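Local coordinates for biogenic amine-binding protein (Rhodnius prolixus, PDB 4GE1) that binds small biogenic amines such as serotonin, norepinephrine and tryptamine in a lipocalin barrel, and probably sequesters them at the bite of this blood-feeding insect, at residues I26-K30 / L167-T171; K41-L47 / V59-P65; S118-H124 / L135-R141. One frame throughout, in Å; residues are numbered along the deposited sequence.

Interaction 1: residues I26-K30 / L167-T171; sequences ITHYK and LFDAT
Asp169 OD1, beside the His28 ring across the contact, is gripped twice from its own segment: Thr171 OG1 donates to it at 2.8 Å and Thr171 N at 2.9 Å, the latter closing an Asx turn. The His28 imidazole lies alongside this carboxylate, planes 13° apart, but NE2 and OD1 are 3.4 Å apart at a poor angle and do not bond. Instead His28 ND1 and Thr27 OG1 are hydrogen-bonded, 2.9 Å apart, which limits how the ring can turn. On the other face of this short antiparallel ladder Tyr29 and Phe168 run side by side. Tyr29 holds CG between its backbone N and carbonyl carbon (chi1 66°), setting its ring beside Phe168, whose CD2 edge comes over it, 3.8 Å from Tyr29 CZ, in an offset edge-to-face pair with planes at 76°. The Tyr29 hydroxyl is hydrogen-bonded to the carbonyl of Asp40 and the backbone N of Asn42. Thr27 and His28 also form a classic bulge opposite Val138. Backbone bonds join strand 168-169 to barrel strand 23-31: Ala170 N to Thr27 O at 2.8 Å, Tyr29 N to Phe168 O at 3.0 Å, and Phe168 N to Tyr29 O. The nearby carboxylate would probably favour a protonated imidazole.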
loop_
_atom_site.group_PDB
_atom_site.type_symbol
_atom_site.label_atom_id
_atom_site.label_comp_id
_atom_site.label_asym_id
_atom_site.label_seq_id
_atom_site.Cartn_x
_atom_site.Cartn_y
_atom_site.Cartn_z
ATOM N N ILE A 26 -0.052 -6.717 -2.959
ATOM C CA ILE A 26 -1.045 -6.750 -1.889
ATOM C C ILE A 26 -1.814 -8.061 -1.968
ATOM O O ILE A 26 -2.610 -8.274 -2.883
ATOM C CB ILE A 26 -1.990 -5.547 -1.957
ATOM C CG1 ILE A 26 -1.163 -4.254 -1.995
ATOM C CG2 ILE A 26 -2.930 -5.542 -0.754
ATOM C CD1 ILE A 26 -1.948 -3.008 -1.695
ATOM N N THR A 27 -1.549 -8.947 -1.017
ATOM C CA THR A 27 -2.073 -10.304 -1.080
ATOM C C THR A 27 -3.401 -10.484 -0.339
ATOM O O THR A 27 -4.257 -11.253 -0.769
ATOM C CB THR A 27 -1.043 -11.312 -0.542
ATOM O OG1 THR A 27 -0.631 -10.919 0.775
ATOM C CG2 THR A 27 0.171 -11.354 -1.458
ATOM N N HIS A 28 -3.555 -9.783 0.777
ATOM C CA HIS A 28 -4.741 -9.905 1.622
ATOM C C HIS A 28 -5.068 -8.534 2.174
ATOM O O HIS A 28 -4.166 -7.726 2.412
ATOM C CB HIS A 28 -4.474 -10.826 2.813
ATOM C CG HIS A 28 -4.046 -12.211 2.439
ATOM N ND1 HIS A 28 -2.806 -12.490 1.913
ATOM C CD2 HIS A 28 -4.691 -13.397 2.536
ATOM C CE1 HIS A 28 -2.705 -13.789 1.694
ATOM N NE2 HIS A 28 -3.836 -14.361 2.061
ATOM N N TYR A 29 -6.349 -8.269 2.410
ATOM C CA TYR A 29 -6.721 -6.980 2.975
ATOM C C TYR A 29 -8.172 -6.842 3.407
ATOM O O TYR A 29 -9.076 -7.458 2.837
ATOM C CB TYR A 29 -6.370 -5.851 2.004
ATOM C CG TYR A 29 -7.148 -5.848 0.710
ATOM C CD1 TYR A 29 -8.387 -5.227 0.618
ATOM C CD2 TYR A 29 -6.621 -6.433 -0.438
ATOM C CE1 TYR A 29 -9.085 -5.197 -0.586
ATOM C CE2 TYR A 29 -7.306 -6.404 -1.642
ATOM C CZ TYR A 29 -8.536 -5.790 -1.717
ATOM O OH TYR A 29 -9.208 -5.783 -2.930
ATOM N N LYS A 30 -8.375 -6.017 4.425
ATOM C CA LYS A 30 -9.706 -5.609 4.836
ATOM C C LYS A 30 -9.860 -4.128 4.553
ATOM O O LYS A 30 -9.086 -3.304 5.045
ATOM C CB LYS A 30 -9.929 -5.860 6.322
ATOM C CG LYS A 30 -11.240 -5.253 6.841
ATOM C CD LYS A 30 -11.483 -5.612 8.291
ATOM C CE LYS A 30 -12.802 -5.039 8.796
ATOM N NZ LYS A 30 -12.836 -5.037 10.280
ATOM N N LEU A 167 -9.443 -11.495 6.423
ATOM C CA LEU A 167 -9.285 -10.551 5.321
ATOM C C LEU A 167 -9.752 -11.172 4.016
ATOM O O LEU A 167 -9.848 -12.396 3.895
ATOM C CB LEU A 167 -7.824 -10.100 5.177
ATOM C CG LEU A 167 -7.042 -9.771 6.449
ATOM C CD1 LEU A 167 -5.687 -9.216 6.090
ATOM C CD2 LEU A 167 -7.800 -8.791 7.317
ATOM N N PHE A 168 -10.045 -10.327 3.036
ATOM C CA PHE A 168 -10.198 -10.810 1.670
ATOM C C PHE A 168 -8.850 -11.307 1.144
ATOM O O PHE A 168 -7.855 -10.583 1.166
ATOM C CB PHE A 168 -10.750 -9.719 0.753
ATOM C CG PHE A 168 -10.652 -10.062 -0.713
ATOM C CD1 PHE A 168 -11.373 -11.123 -1.239
ATOM C CD2 PHE A 168 -9.841 -9.329 -1.558
ATOM C CE1 PHE A 168 -11.276 -11.456 -2.591
ATOM C CE2 PHE A 168 -9.739 -9.652 -2.907
ATOM C CZ PHE A 168 -10.466 -10.720 -3.424
ATOM N N ASP A 169 -8.827 -12.549 0.668
ATOM C CA ASP A 169 -7.620 -13.155 0.114
ATOM C C ASP A 169 -7.567 -12.899 -1.387
ATOM O O ASP A 169 -8.236 -13.579 -2.170
ATOM C CB ASP A 169 -7.606 -14.655 0.426
ATOM C CG ASP A 169 -6.462 -15.395 -0.245
ATOM O OD1 ASP A 169 -5.552 -14.752 -0.815
ATOM O OD2 ASP A 169 -6.470 -16.643 -0.189
ATOM N N ALA A 170 -6.768 -11.911 -1.780
ATOM C CA ALA A 170 -6.701 -11.490 -3.173
ATOM C C ALA A 170 -6.081 -12.567 -4.050
ATOM O O ALA A 170 -6.274 -12.570 -5.265
ATOM C CB ALA A 170 -5.939 -10.178 -3.306
ATOM N N THR A 171 -5.355 -13.494 -3.429
ATOM C CA THR A 171 -4.776 -14.620 -4.161
ATOM C C THR A 171 -5.849 -15.644 -4.557
ATOM O O THR A 171 -5.531 -16.726 -5.047
ATOM C CB THR A 171 -3.624 -15.323 -3.373
ATOM O OG1 THR A 171 -4.151 -16.393 -2.575
ATOM C CG2 THR A 171 -2.864 -14.326 -2.483
#

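Interaction 2: residues K41-L47 / V59-P65; sequences KNCTKFL and VFSNYNP. With TSS (2-(1H-indol-3-yl)ethanamine), chain E.
Phe46 carries CG between its backbone N and carbonyl carbon (chi1 62°), whereas Phe60 has CG beside its backbone N (chi1 -61°), and these choices lay the two rings over one another on the same face of the hairpin. Phe60 CE2 sits above the rim of the Phe46 ring, 3.3 Å from Phe46 CG. This is an offset stack, with planes 29° apart and centroids 4.4 Å from each other. The opposite side of the Phe60 ring receives the tryptamine amine: N1 stands over the ring centre, 3.2 Å from Phe60 CD2, and also bonds to Asp73. Further along the sheet face that carries Phe46 and Phe60, Thr44 OG1 gives its proton to Asn62 OD1 at 2.6 Å, in the carbonyl plane and on a lone pair. Asn62 ND2, for its part, reaches Asp73 and Ser71. Near the start of strand 43-50, Asn64 ND2 bonds Asn42 OD1 at 3.1 Å from above that carbonyl's plane and also gives to Val38 O, while Asn64 OD1 accepts from Ala67 N. Paired backbone bonds at Cys43-Tyr63, Lys45-Ser61 and Leu47-Val59 set the register, and Cys43 is tied to Cys177 by a disulfide. With Asn62 OD1 taken by Thr44, its ND2 is probably held toward Asp73, so the hairpin offers a probably cationic amine an aromatic face and, through Asn62, probably helps position the Asp73 carboxylate of the neighbouring strand.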
loop_
_atom_site.group_PDB
_atom_site.type_symbol
_atom_site.label_atom_id
_atom_site.label_comp_id
_atom_site.label_asym_id
_atom_site.label_seq_id
_atom_site.Cartn_x
_atom_site.Cartn_y
_atom_site.Cartn_z
ATOM N N LYS A 41 -12.657 -5.706 -5.038
ATOM C CA LYS A 41 -11.795 -6.881 -5.028
ATOM C C LYS A 41 -10.759 -6.754 -6.147
ATOM O O LYS A 41 -11.056 -7.021 -7.313
ATOM C CB LYS A 41 -12.633 -8.158 -5.156
ATOM C CG LYS A 41 -13.497 -8.406 -3.918
ATOM C CD LYS A 41 -14.289 -9.704 -3.973
ATOM C CE LYS A 41 -15.095 -9.854 -2.689
ATOM N NZ LYS A 41 -15.903 -11.094 -2.646
ATOM N N ASN A 42 -9.548 -6.326 -5.784
ATOM C CA ASN A 42 -8.502 -6.005 -6.765
ATOM C C ASN A 42 -7.153 -6.714 -6.574
ATOM O O ASN A 42 -6.841 -7.219 -5.488
ATOM C CB ASN A 42 -8.223 -4.497 -6.788
ATOM C CG ASN A 42 -9.462 -3.662 -7.037
ATOM O OD1 ASN A 42 -10.072 -3.724 -8.105
ATOM N ND2 ASN A 42 -9.813 -2.836 -6.062
ATOM N N CYS A 43 -6.359 -6.723 -7.647
ATOM C CA CYS A 43 -4.975 -7.176 -7.624
ATOM C C CYS A 43 -4.115 -5.924 -7.673
ATOM O O CYS A 43 -4.114 -5.195 -8.678
ATOM C CB CYS A 43 -4.670 -8.022 -8.860
ATOM S SG CYS A 43 -5.778 -9.428 -9.093
ATOM N N THR A 44 -3.404 -5.650 -6.590
ATOM C CA THR A 44 -2.588 -4.448 -6.543
ATOM C C THR A 44 -1.100 -4.773 -6.461
ATOM O O THR A 44 -0.667 -5.614 -5.673
ATOM C CB THR A 44 -2.990 -3.506 -5.393
ATOM O OG1 THR A 44 -4.286 -2.939 -5.657
ATOM C CG2 THR A 44 -1.964 -2.374 -5.268
ATOM N N LYS A 45 -0.325 -4.120 -7.313
ATOM C CA LYS A 45 1.125 -4.171 -7.222
ATOM C C LYS A 45 1.582 -2.730 -7.159
ATOM O O LYS A 45 1.004 -1.856 -7.819
ATOM C CB LYS A 45 1.723 -4.870 -8.447
ATOM C CG LYS A 45 3.242 -4.813 -8.527
ATOM C CD LYS A 45 3.764 -5.624 -9.710
ATOM C CE LYS A 45 5.291 -5.681 -9.713
ATOM N NZ LYS A 45 5.822 -6.601 -10.774
ATOM N N PHE A 46 2.592 -2.454 -6.346
ATOM C CA PHE A 46 3.144 -1.109 -6.361
ATOM C C PHE A 46 4.660 -1.057 -6.412
ATOM O O PHE A 46 5.353 -1.995 -6.007
ATOM C CB PHE A 46 2.527 -0.175 -5.296
ATOM C CG PHE A 46 2.738 -0.597 -3.859
ATOM C CD1 PHE A 46 3.661 0.067 -3.058
ATOM C CD2 PHE A 46 1.959 -1.592 -3.284
ATOM C CE1 PHE A 46 3.832 -0.279 -1.711
ATOM C CE2 PHE A 46 2.118 -1.941 -1.934
ATOM C CZ PHE A 46 3.066 -1.289 -1.153
ATOM N N LEU A 47 5.154 0.040 -6.970
ATOM C CA LEU A 47 6.578 0.235 -7.182
ATOM C C LEU A 47 6.996 1.493 -6.444
ATOM O O LEU A 47 6.348 2.530 -6.563
ATOM C CB LEU A 47 6.843 0.401 -8.684
ATOM C CG LEU A 47 8.258 0.209 -9.218
ATOM C CD1 LEU A 47 8.666 -1.241 -9.054
ATOM C CD2 LEU A 47 8.330 0.623 -10.684
ATOM N N VAL A 59 4.033 4.171 -6.611
ATOM C CA VAL A 59 3.079 4.108 -7.708
ATOM C C VAL A 59 2.309 2.799 -7.686
ATOM O O VAL A 59 2.913 1.723 -7.686
ATOM C CB VAL A 59 3.772 4.271 -9.069
ATOM C CG1 VAL A 59 2.770 4.081 -10.193
ATOM C CG2 VAL A 59 4.429 5.644 -9.169
ATOM N N PHE A 60 0.980 2.902 -7.660
ATOM C CA PHE A 60 0.114 1.729 -7.529
ATOM C C PHE A 60 -0.624 1.396 -8.828
ATOM O O PHE A 60 -1.167 2.278 -9.490
ATOM C CB PHE A 60 -0.921 1.940 -6.415
ATOM C CG PHE A 60 -0.322 2.153 -5.038
ATOM C CD1 PHE A 60 0.141 3.399 -4.653
ATOM C CD2 PHE A 60 -0.267 1.115 -4.118
ATOM C CE1 PHE A 60 0.677 3.602 -3.386
ATOM C CE2 PHE A 60 0.272 1.310 -2.842
ATOM C CZ PHE A 60 0.742 2.549 -2.481
ATOM N N SER A 61 -0.623 0.115 -9.182
ATOM C CA SER A 61 -1.490 -0.406 -10.227
ATOM C C SER A 61 -2.582 -1.272 -9.579
ATOM O O SER A 61 -2.289 -2.307 -8.981
ATOM C CB SER A 61 -0.668 -1.229 -11.231
ATOM O OG SER A 61 -1.487 -2.067 -12.025
ATOM N N ASN A 62 -3.835 -0.843 -9.680
ATOM C CA ASN A 62 -4.929 -1.639 -9.134
ATOM C C ASN A 62 -5.788 -2.198 -10.244
ATOM O O ASN A 62 -6.421 -1.445 -10.980
ATOM C CB ASN A 62 -5.804 -0.802 -8.208
ATOM C CG ASN A 62 -4.998 0.034 -7.264
ATOM O OD1 ASN A 62 -4.294 -0.490 -6.400
ATOM N ND2 ASN A 62 -5.092 1.344 -7.416
ATOM N N TYR A 63 -5.817 -3.520 -10.344
ATOM C CA TYR A 63 -6.556 -4.184 -11.404
ATOM C C TYR A 63 -7.768 -4.928 -10.855
ATOM O O TYR A 63 -7.634 -5.771 -9.960
ATOM C CB TYR A 63 -5.660 -5.171 -12.143
ATOM C CG TYR A 63 -6.384 -5.885 -13.256
ATOM C CD1 TYR A 63 -6.759 -5.203 -14.402
ATOM C CD2 TYR A 63 -6.703 -7.236 -13.156
ATOM C CE1 TYR A 63 -7.424 -5.837 -15.423
ATOM C CE2 TYR A 63 -7.376 -7.886 -14.181
ATOM C CZ TYR A 63 -7.731 -7.179 -15.313
ATOM O OH TYR A 63 -8.396 -7.798 -16.347
ATOM N N ASN A 64 -8.942 -4.611 -11.396
ATOM C CA ASN A 64 -10.184 -5.310 -11.039
ATOM C C ASN A 64 -10.566 -6.341 -12.106
ATOM O O ASN A 64 -11.021 -5.976 -13.184
ATOM C CB ASN A 64 -11.327 -4.310 -10.855
ATOM C CG ASN A 64 -12.602 -4.968 -10.328
ATOM O OD1 ASN A 64 -13.400 -5.507 -11.094
ATOM N ND2 ASN A 64 -12.786 -4.933 -9.014
ATOM N N PRO A 65 -10.364 -7.633 -11.812
ATOM C CA PRO A 65 -10.673 -8.713 -12.758
ATOM C C PRO A 65 -12.144 -8.771 -13.197
ATOM O O PRO A 65 -12.415 -9.080 -14.360
ATOM C CB PRO A 65 -10.307 -9.977 -11.974
ATOM C CG PRO A 65 -9.294 -9.515 -10.975
ATOM C CD PRO A 65 -9.736 -8.142 -10.582
HETATM N N1 TSS E . -2.686 2.848 -2.893
HETATM C CA TSS E . -3.536 3.323 -1.828
HETATM C CB TSS E . -3.673 2.446 -0.624
HETATM C CG TSS E . -2.463 1.697 -0.164
HETATM C CD1 TSS E . -2.262 0.326 -0.238
HETATM N NE1 TSS E . -1.058 0.025 0.291
HETATM C CE2 TSS E . -0.439 1.185 0.710
HETATM C CD2 TSS E . -1.287 2.232 0.446
HETATM C CZ2 TSS E . 0.827 1.419 1.313
HETATM C CH2 TSS E . 1.207 2.715 1.652
HETATM C CZ3 TSS E . 0.344 3.779 1.384
HETATM C CE3 TSS E . -0.899 3.549 0.784
HETATM O O HOH W 1 -2.497 -4.344 -10.932
#

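Interaction 3: residues S118-H124 / L135-R141; sequences SKYSVVH and LYAVQSR. With TSS (2-(1H-indol-3-yl)ethanamine), chain E.
Gln139 and Ser121 meet side chain to side chain across the hydrogen-bonded pair they form: Gln139 NE2 gives a proton to Ser121 OG at 2.9 Å, with the hydroxyl lying almost in the amide plane. The other end of the same amide, OE1, accepts the indole N-H of tryptamine, NE1, at 3.2 Å and an N-H...O angle of 155°. Gln139 runs extended beyond CG (chi2 179°), which carries the amide out into the pocket. NE2 has a second partner in the hydroxyl of Tyr112, so the two N-H bonds together hold the amide with its oxygen turned to the ligand. Val123 CG1 lies across this side chain, 3.7 Å from Gln139 OE1, and at 3.7 Å from Ala137 CB as well, walling the amide with hydrocarbon. Leu135 CD2 touches the indole too, 3.6 Å from tryptamine CD1.

These residues line the inward face of a beta hairpin, strands 120-127 and 130-140, in the antiparallel lipocalin barrel of the nitrophorin family, whose interior holds the ligand. Backbone bonds pair Ser121 with Gln139 and Val123 with Ala137 in both directions, so the register brings the serine directly opposite the glutamine.

On the other face, Val122 and Val138 look toward helix 150-159, Val122 touching Ala156 and Val138 touching Val153. Toward the end of strand 120-127 the His124 ring crosses Tyr136, with CD2 over one face of the phenol and 3.3 Å from Tyr136 CZ; the planes are at 51°. At the other end of the contact Arg141 N bonds Lys119 O. The Arg141 chain bends at chi2, and its guanidinium hydrogen-bonds the carbonyls of Ser23, Phe19 and Tyr117 and makes a cation-pi contact with Trp24.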
loop_
_atom_site.group_PDB
_atom_site.type_symbol
_atom_site.label_atom_id
_atom_site.label_comp_id
_atom_site.label_asym_id
_atom_site.label_seq_id
_atom_site.Cartn_x
_atom_site.Cartn_y
_atom_site.Cartn_z
ATOM N N SER A 118 12.341 -7.889 3.168
ATOM C CA SER A 118 12.613 -8.662 1.955
ATOM C C SER A 118 11.553 -9.719 1.630
ATOM O O SER A 118 11.700 -10.472 0.669
ATOM C CB SER A 118 14.023 -9.285 1.995
ATOM O OG SER A 118 14.171 -10.232 3.043
ATOM N N LYS A 119 10.484 -9.770 2.419
ATOM C CA LYS A 119 9.413 -10.732 2.171
ATOM C C LYS A 119 8.010 -10.159 2.346
ATOM O O LYS A 119 7.191 -10.222 1.422
ATOM C CB LYS A 119 9.574 -11.969 3.053
ATOM C CG LYS A 119 10.669 -12.909 2.599
ATOM C CD LYS A 119 10.723 -14.144 3.474
ATOM C CE LYS A 119 11.739 -15.134 2.943
ATOM N NZ LYS A 119 13.095 -14.529 2.841
ATOM N N TYR A 120 7.738 -9.607 3.527
ATOM C CA TYR A 120 6.383 -9.194 3.880
ATOM C C TYR A 120 6.346 -7.873 4.639
ATOM O O TYR A 120 7.316 -7.480 5.284
ATOM C CB TYR A 120 5.722 -10.267 4.743
ATOM C CG TYR A 120 6.172 -10.223 6.196
ATOM C CD1 TYR A 120 5.458 -9.494 7.151
ATOM C CD2 TYR A 120 7.314 -10.895 6.608
ATOM C CE1 TYR A 120 5.876 -9.446 8.481
ATOM C CE2 TYR A 120 7.739 -10.855 7.932
ATOM C CZ TYR A 120 7.017 -10.128 8.864
ATOM O OH TYR A 120 7.438 -10.090 10.174
ATOM N N SER A 121 5.206 -7.204 4.567
ATOM C CA SER A 121 4.923 -6.072 5.436
ATOM C C SER A 121 3.433 -6.044 5.732
ATOM O O SER A 121 2.626 -6.500 4.930
ATOM C CB SER A 121 5.365 -4.759 4.795
ATOM O OG SER A 121 4.683 -4.521 3.579
ATOM N N VAL A 122 3.072 -5.516 6.892
ATOM C CA VAL A 122 1.671 -5.404 7.268
ATOM C C VAL A 122 1.375 -3.941 7.576
ATOM O O VAL A 122 2.103 -3.295 8.328
ATOM C CB VAL A 122 1.357 -6.303 8.461
ATOM C CG1 VAL A 122 -0.102 -6.167 8.860
ATOM C CG2 VAL A 122 1.707 -7.751 8.117
ATOM N N VAL A 123 0.326 -3.404 6.967
ATOM C CA VAL A 123 0.131 -1.965 7.004
ATOM C C VAL A 123 -1.305 -1.579 7.353
ATOM O O VAL A 123 -2.246 -2.324 7.088
ATOM C CB VAL A 123 0.568 -1.300 5.661
ATOM C CG1 VAL A 123 -0.424 -1.616 4.521
ATOM C CG2 VAL A 123 0.759 0.200 5.828
ATOM N N HIS A 124 -1.452 -0.419 7.981
ATOM C CA HIS A 124 -2.750 0.208 8.157
ATOM C C HIS A 124 -2.713 1.566 7.465
ATOM O O HIS A 124 -1.839 2.393 7.750
ATOM C CB HIS A 124 -3.076 0.370 9.646
ATOM C CG HIS A 124 -4.276 1.228 9.911
ATOM N ND1 HIS A 124 -4.182 2.568 10.203
ATOM C CD2 HIS A 124 -5.598 0.928 9.924
ATOM C CE1 HIS A 124 -5.396 3.063 10.388
ATOM N NE2 HIS A 124 -6.270 2.090 10.224
ATOM N N LEU A 135 -7.837 0.842 5.590
ATOM C CA LEU A 135 -7.314 -0.359 4.986
ATOM C C LEU A 135 -6.312 -1.037 5.901
ATOM O O LEU A 135 -5.381 -0.401 6.410
ATOM C CB LEU A 135 -6.647 -0.013 3.653
ATOM C CG LEU A 135 -6.015 -1.164 2.875
ATOM C CD1 LEU A 135 -7.098 -1.979 2.210
ATOM C CD2 LEU A 135 -5.042 -0.618 1.833
ATOM N N TYR A 136 -6.524 -2.329 6.123
ATOM C CA TYR A 136 -5.498 -3.190 6.692
ATOM C C TYR A 136 -5.012 -4.130 5.592
ATOM O O TYR A 136 -5.809 -4.858 4.993
ATOM C CB TYR A 136 -6.058 -4.009 7.855
ATOM C CG TYR A 136 -6.266 -3.233 9.131
ATOM C CD1 TYR A 136 -5.213 -3.004 10.006
ATOM C CD2 TYR A 136 -7.521 -2.742 9.471
ATOM C CE1 TYR A 136 -5.400 -2.305 11.180
ATOM C CE2 TYR A 136 -7.721 -2.044 10.645
ATOM C CZ TYR A 136 -6.658 -1.830 11.496
ATOM O OH TYR A 136 -6.854 -1.132 12.659
ATOM N N ALA A 137 -3.713 -4.119 5.316
ATOM C CA ALA A 137 -3.195 -4.880 4.181
ATOM C C ALA A 137 -1.979 -5.741 4.507
ATOM O O ALA A 137 -1.046 -5.295 5.177
ATOM C CB ALA A 137 -2.871 -3.938 3.006
ATOM N N VAL A 138 -2.007 -6.978 4.016
ATOM C CA VAL A 138 -0.820 -7.821 3.975
ATOM C C VAL A 138 -0.142 -7.689 2.606
ATOM O O VAL A 138 -0.797 -7.753 1.556
ATOM C CB VAL A 138 -1.148 -9.288 4.285
ATOM C CG1 VAL A 138 0.067 -10.169 4.041
ATOM C CG2 VAL A 138 -1.626 -9.420 5.731
ATOM N N GLN A 139 1.168 -7.484 2.629
ATOM C CA GLN A 139 1.933 -7.196 1.418
ATOM C C GLN A 139 3.150 -8.116 1.306
ATOM O O GLN A 139 3.780 -8.463 2.306
ATOM C CB GLN A 139 2.331 -5.713 1.388
ATOM C CG GLN A 139 1.130 -4.782 1.615
ATOM C CD GLN A 139 1.491 -3.305 1.617
ATOM O OE1 GLN A 139 0.719 -2.468 1.154
ATOM N NE2 GLN A 139 2.659 -2.977 2.151
ATOM N N SER A 140 3.457 -8.535 0.086
ATOM C CA SER A 140 4.520 -9.503 -0.139
ATOM C C SER A 140 5.435 -9.020 -1.261
ATOM O O SER A 140 5.025 -8.237 -2.116
ATOM C CB SER A 140 3.920 -10.863 -0.488
ATOM O OG SER A 140 4.924 -11.823 -0.794
ATOM N N ARG A 141 6.681 -9.472 -1.239
ATOM C CA ARG A 141 7.615 -9.171 -2.316
ATOM C C ARG A 141 7.298 -10.058 -3.514
ATOM O O ARG A 141 7.700 -9.763 -4.639
ATOM C CB ARG A 141 9.060 -9.379 -1.857
ATOM C CG ARG A 141 9.554 -8.345 -0.838
ATOM C CD ARG A 141 9.468 -6.912 -1.371
ATOM N NE ARG A 141 10.320 -5.993 -0.618
ATOM C CZ ARG A 141 10.429 -4.690 -0.867
ATOM N NH1 ARG A 141 9.730 -4.141 -1.848
ATOM N NH2 ARG A 141 11.246 -3.934 -0.135
HETATM N N1 TSS E . -2.686 2.848 -2.893
HETATM C CA TSS E . -3.536 3.323 -1.828
HETATM C CB TSS E . -3.673 2.446 -0.624
HETATM C CG TSS E . -2.463 1.697 -0.164
HETATM C CD1 TSS E . -2.262 0.326 -0.238
HETATM N NE1 TSS E . -1.058 0.025 0.291
HETATM C CE2 TSS E . -0.439 1.185 0.710
HETATM C CD2 TSS E . -1.287 2.232 0.446
HETATM C CZ2 TSS E . 0.827 1.419 1.313
HETATM C CH2 TSS E . 1.207 2.715 1.652
HETATM C CZ3 TSS E . 0.344 3.779 1.384
HETATM C CE3 TSS E . -0.899 3.549 0.784
#

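All three contacts belong to one antiparallel sheet that curls into the barrel, and strand 23-31 is the hub between them. Interaction 1 adds strand 168-169 to it; strand 23-31 also pairs with strand 43-50 of interaction 2 and strand 130-140 of interaction 3. The centre of interaction 1 lies about 12 Å from that of interaction 2 and about 10 Å from that of interaction 3; the latter two centres are about 14 Å apart. Along the chain the hairpin of 41-47 / 59-65 comes first and that of 118-124 / 135-141 later, both inside the span from 26-30 to 167-171. Interactions 2 and 3 both touch tryptamine, one at its amine and the other at its indole N-H, while Ile26 of interaction 1 adds to the same pocket.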